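Local coordinates for fibronectin type III domain-containing protein (Simiduia agarivorans, PDB 6P2K), which probably hydrolyses xyloglucan-type beta-glucan backbones as a family 74 glycoside hydrolase, this chain being the beta-propeller catalytic part of a longer protein with fibronectin type III domains, at residues Leu678-Trp681 with Asn682-Asn686; Met526-Ser529 with Asn530-Met533. All blocks are in the same frame, centred on the assembly; numbering follows the deposited sequence.

Interaction 1. Residues Leu678-Trp681 with Asn682-Asn686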
loop_
_atom_site.group_PDB
_atom_site.type_symbol
_atom_site.label_atom_id
_atom_site.label_comp_id
_atom_site.label_asym_id
_atom_site.label_seq_id
_atom_site.Cartn_x
_atom_site.Cartn_y
_atom_site.Cartn_z
ATOM N N LEU B 678 -39.323 -25.281 40.297
ATOM C CA LEU B 678 -39.547 -25.753 38.937
ATOM C C LEU B 678 -41.040 -25.912 38.697
ATOM O O LEU B 678 -41.699 -26.714 39.369
ATOM C CB LEU B 678 -38.821 -27.076 38.706
ATOM C CG LEU B 678 -37.356 -27.035 39.125
ATOM C CD1 LEU B 678 -36.767 -28.415 39.012
ATOM C CD2 LEU B 678 -36.579 -26.038 38.274
ATOM N N VAL B 679 -41.567 -25.149 37.738
ATOM C CA VAL B 679 -42.985 -25.218 37.412
ATOM C C VAL B 679 -43.352 -26.564 36.800
ATOM O O VAL B 679 -44.525 -26.951 36.824
ATOM C CB VAL B 679 -43.358 -24.055 36.472
ATOM C CG1 VAL B 679 -42.829 -24.311 35.066
ATOM C CG2 VAL B 679 -44.861 -23.825 36.457
ATOM N N TRP B 680 -42.374 -27.301 36.274
ATOM C CA TRP B 680 -42.624 -28.535 35.541
ATOM C C TRP B 680 -42.435 -29.794 36.378
ATOM O O TRP B 680 -42.680 -30.894 35.871
ATOM C CB TRP B 680 -41.710 -28.609 34.311
ATOM C CG TRP B 680 -40.271 -28.259 34.576
ATOM C CD1 TRP B 680 -39.684 -27.038 34.416
ATOM C CD2 TRP B 680 -39.235 -29.144 35.031
ATOM N NE1 TRP B 680 -38.350 -27.105 34.746
ATOM C CE2 TRP B 680 -38.049 -28.386 35.125
ATOM C CE3 TRP B 680 -39.195 -30.501 35.366
ATOM C CZ2 TRP B 680 -36.839 -28.938 35.543
ATOM C CZ3 TRP B 680 -37.991 -31.048 35.781
ATOM C CH2 TRP B 680 -36.830 -30.266 35.868
ATOM N N TRP B 681 -42.020 -29.666 37.640
ATOM C CA TRP B 681 -41.605 -30.844 38.393
ATOM C C TRP B 681 -42.752 -31.827 38.589
ATOM O O TRP B 681 -42.565 -33.043 38.456
ATOM C CB TRP B 681 -41.027 -30.442 39.746
ATOM C CG TRP B 681 -40.409 -31.608 40.437
ATOM C CD1 TRP B 681 -40.916 -32.301 41.495
ATOM C CD2 TRP B 681 -39.177 -32.247 40.090
ATOM N NE1 TRP B 681 -40.067 -33.323 41.841
ATOM C CE2 TRP B 681 -38.991 -33.312 40.992
ATOM C CE3 TRP B 681 -38.209 -32.018 39.107
ATOM C CZ2 TRP B 681 -37.876 -34.145 40.944
ATOM C CZ3 TRP B 681 -37.103 -32.846 39.060
ATOM C CH2 TRP B 681 -36.946 -33.896 39.973
ATOM N N ASN B 682 -43.945 -31.327 38.909
ATOM C CA ASN B 682 -45.045 -32.228 39.224
ATOM C C ASN B 682 -45.612 -32.914 37.989
ATOM O O ASN B 682 -46.265 -33.955 38.122
ATOM C CB ASN B 682 -46.146 -31.467 39.960
ATOM C CG ASN B 682 -45.797 -31.209 41.412
ATOM O OD1 ASN B 682 -45.284 -32.090 42.106
ATOM N ND2 ASN B 682 -46.068 -29.997 41.878
ATOM N N SER B 683 -45.368 -32.370 36.796
ATOM C CA SER B 683 -45.883 -32.969 35.569
ATOM C C SER B 683 -44.894 -33.948 34.946
ATOM O O SER B 683 -45.265 -35.078 34.613
ATOM C CB SER B 683 -46.246 -31.878 34.555
ATOM O OG SER B 683 -47.257 -31.021 35.060
ATOM N N VAL B 684 -43.635 -33.538 34.787
ATOM C CA VAL B 684 -42.675 -34.324 34.022
ATOM C C VAL B 684 -41.407 -34.581 34.826
ATOM O O VAL B 684 -40.429 -35.119 34.295
ATOM C CB VAL B 684 -42.339 -33.626 32.693
ATOM C CG1 VAL B 684 -43.550 -33.627 31.777
ATOM C CG2 VAL B 684 -41.866 -32.209 32.950
ATOM N N GLY B 685 -41.410 -34.203 36.106
ATOM C CA GLY B 685 -40.232 -34.422 36.930
ATOM C C GLY B 685 -39.844 -35.883 37.045
ATOM O O GLY B 685 -38.670 -36.205 37.251
ATOM N N ASN B 686 -40.818 -36.786 36.907
ATOM C CA ASN B 686 -40.538 -38.216 36.945
ATOM C C ASN B 686 -39.723 -38.683 35.746
ATOM O O ASN B 686 -39.157 -39.781 35.791
ATOM C CB ASN B 686 -41.848 -38.993 37.016
ATOM C CG ASN B 686 -42.863 -38.494 36.016
ATOM O OD1 ASN B 686 -43.587 -37.534 36.280
ATOM N ND2 ASN B 686 -42.915 -39.133 34.855
HETATM O O HOH W 1 -44.397 -28.443 39.720
HETATM O O HOH W 2 -46.018 -29.456 36.699
#
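Asn682 follows on Trp681 and meets the preceding turn through a water: its backbone N donates to water 1 (3.0 Å), which can donate in turn to Leu678 O among other acceptors. At Ser683 the backbone N bonds to Trp680 O (3.2 Å) from above the carbonyl plane, while OG lies 2.6 Å from water 2, whose other bond goes to Val679 O. Val684 N reaches the same Trp680 O at 3.0 Å in a nearly straight bond (175°), so two amides grip that carbonyl. The geometry is that of a type I turn, Leu678 to Trp681, running into the short helix 681-684. Val684 CG2 rests 3.9 Å from Trp680 CB, the two side chains crossing at about a right angle, and Leu714 of strand 714-723 touches both residues. Gly685 N makes a weak bond to Trp681 O, and its CA sits 4.0 Å from the centroid of the Trp681 six-membered ring, a CH-pi contact over the face. Trp681 CG, anti to the backbone N (chi1 -171°), carries the indole over Gly685. Losing the indole to an alanine here would probably leave Gly685 CA without its aromatic cover and Trp680 CH2 without the indole edge it lies against.

Interaction 2. Residues Met526-Ser529 with Asn530-Met533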
loop_
_atom_site.group_PDB
_atom_site.type_symbol
_atom_site.label_atom_id
_atom_site.label_comp_id
_atom_site.label_asym_id
_atom_site.label_seq_id
_atom_site.Cartn_x
_atom_site.Cartn_y
_atom_site.Cartn_z
ATOM N N MET B 526 -6.166 -29.822 19.074
ATOM C CA MET B 526 -7.448 -30.135 18.457
ATOM C C MET B 526 -7.573 -31.648 18.313
ATOM O O MET B 526 -6.581 -32.342 18.080
ATOM C CB MET B 526 -7.595 -29.452 17.092
ATOM C CG MET B 526 -6.553 -29.885 16.063
ATOM S SD MET B 526 -5.885 -28.508 15.099
ATOM C CE MET B 526 -4.935 -27.638 16.351
ATOM N N PHE B 527 -8.797 -32.154 18.461
ATOM C CA PHE B 527 -9.070 -33.582 18.323
ATOM C C PHE B 527 -9.998 -33.787 17.133
ATOM O O PHE B 527 -11.148 -33.341 17.153
ATOM C CB PHE B 527 -9.679 -34.170 19.597
ATOM C CG PHE B 527 -9.478 -35.661 19.734
ATOM C CD1 PHE B 527 -10.107 -36.547 18.868
ATOM C CD2 PHE B 527 -8.645 -36.173 20.715
ATOM C CE1 PHE B 527 -9.911 -37.920 18.986
ATOM C CE2 PHE B 527 -8.447 -37.537 20.845
ATOM C CZ PHE B 527 -9.079 -38.415 19.976
ATOM N N SER B 528 -9.492 -34.464 16.109
ATOM C CA SER B 528 -10.256 -34.785 14.910
ATOM C C SER B 528 -11.026 -36.076 15.166
ATOM O O SER B 528 -10.424 -37.137 15.350
ATOM C CB SER B 528 -9.327 -34.921 13.705
ATOM O OG SER B 528 -10.065 -35.076 12.509
ATOM N N SER B 529 -12.355 -35.981 15.178
ATOM C CA SER B 529 -13.204 -37.102 15.564
ATOM C C SER B 529 -12.901 -38.341 14.734
ATOM O O SER B 529 -12.913 -38.299 13.499
ATOM C CB SER B 529 -14.679 -36.717 15.419
ATOM O OG SER B 529 -15.050 -35.779 16.412
ATOM N N ASN B 530 -12.609 -39.438 15.437
ATOM C CA ASN B 530 -12.295 -40.751 14.877
ATOM C C ASN B 530 -10.943 -40.796 14.182
ATOM O O ASN B 530 -10.664 -41.741 13.435
ATOM C CB ASN B 530 -13.395 -41.237 13.925
ATOM C CG ASN B 530 -14.723 -41.423 14.629
ATOM O OD1 ASN B 530 -15.747 -40.884 14.207
ATOM N ND2 ASN B 530 -14.708 -42.178 15.722
ATOM N N TYR B 531 -10.082 -39.811 14.421
ATOM C CA TYR B 531 -8.721 -39.842 13.894
ATOM C C TYR B 531 -7.669 -39.701 14.981
ATOM O O TYR B 531 -6.767 -40.540 15.070
ATOM C CB TYR B 531 -8.541 -38.749 12.830
ATOM C CG TYR B 531 -9.264 -39.056 11.542
ATOM C CD1 TYR B 531 -8.664 -39.820 10.550
ATOM C CD2 TYR B 531 -10.555 -38.596 11.321
ATOM C CE1 TYR B 531 -9.325 -40.112 9.369
ATOM C CE2 TYR B 531 -11.228 -38.884 10.144
ATOM C CZ TYR B 531 -10.608 -39.642 9.172
ATOM O OH TYR B 531 -11.277 -39.926 8.001
ATOM N N GLY B 532 -7.754 -38.672 15.813
ATOM C CA GLY B 532 -6.827 -38.516 16.913
ATOM C C GLY B 532 -6.620 -37.051 17.248
ATOM O O GLY B 532 -7.331 -36.174 16.764
ATOM N N MET B 533 -5.626 -36.806 18.098
ATOM C CA MET B 533 -5.324 -35.463 18.572
ATOM C C MET B 533 -4.127 -34.890 17.829
ATOM O O MET B 533 -3.113 -35.569 17.637
ATOM C CB MET B 533 -5.047 -35.446 20.074
ATOM C CG MET B 533 -4.960 -34.031 20.634
ATOM S SD MET B 533 -4.999 -33.955 22.430
ATOM C CE MET B 533 -6.761 -34.026 22.728
HETATM O O HOH W 3 -15.031 -38.680 11.743
#
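Phe527 and Met533 face each other as a non-hydrogen-bonded antiparallel pair in the hairpin of strands 524-528 and 532-536, and Ser528 with Gly532 forms the adjoining hydrogen-bonded pair. Three backbone bonds hold the end of the hairpin. Ser528 N gives a 2.8 Å bond to Gly532 O, nearly in line with that carbonyl. In return Ser528 O accepts two amides: Gly532 N at 3.1 Å in the carbonyl plane, and Tyr531 N at 2.9 Å, tilted 29° from it. Tyr531 and Gly532 both opposing Ser528 make a classic beta bulge, and the backbone angles of Ser529 and Asn530 fit a type II turn at the tip.

Apolar contact gathers round the Phe527 ring, which is laid over the opposite strand by CG standing anti to the backbone N (chi1 -157°). One face covers the Gly532 peptide, with Gly532 CA 4.1 Å from the ring centroid in a CH-pi contact. At the ring edge, in plane, Met533 CE comes to 3.5 Å from Phe527 CD2, brought back by the bend at chi3 (-83°).

The serine hydroxyls are engaged beyond the hairpin: Ser528 OG bonds to Gly509 O and Ser529 OG to Val510 O. At the tip, water 3 donates to Ser529 O (2.8 Å) and weakly to Asn530 OD1.

The backbone angles of Gly532 would jam a CB against the carbonyl O of Tyr531, a restriction glycine escapes; the phenyl face lies on its peptide, while the doubly held Ser528 O fixes the bulge beside it.

Interaction 2 comes first along the chain, and interaction 1 follows well over a hundred residues later; their centres are 39 Å apart and their nearest atoms about 30 Å, so they do not touch. They share no sheet. Residues 526-533 form the middle hairpin of the four-stranded sheet 511-516, 524-528, 532-536 and 555-559, one propeller blade, whose outer strands carry the zinc ligands Asp513 and Glu559. Residues 678-686 instead belong to a connection between sheets, the short helix 681-684 ahead of strand 697-699, packed against strand 714-723 and against Val56 and Tyr79. One contact thus shapes a blade, and the other lies where residues far apart in sequence, Val56, Tyr79 and Leu714, meet.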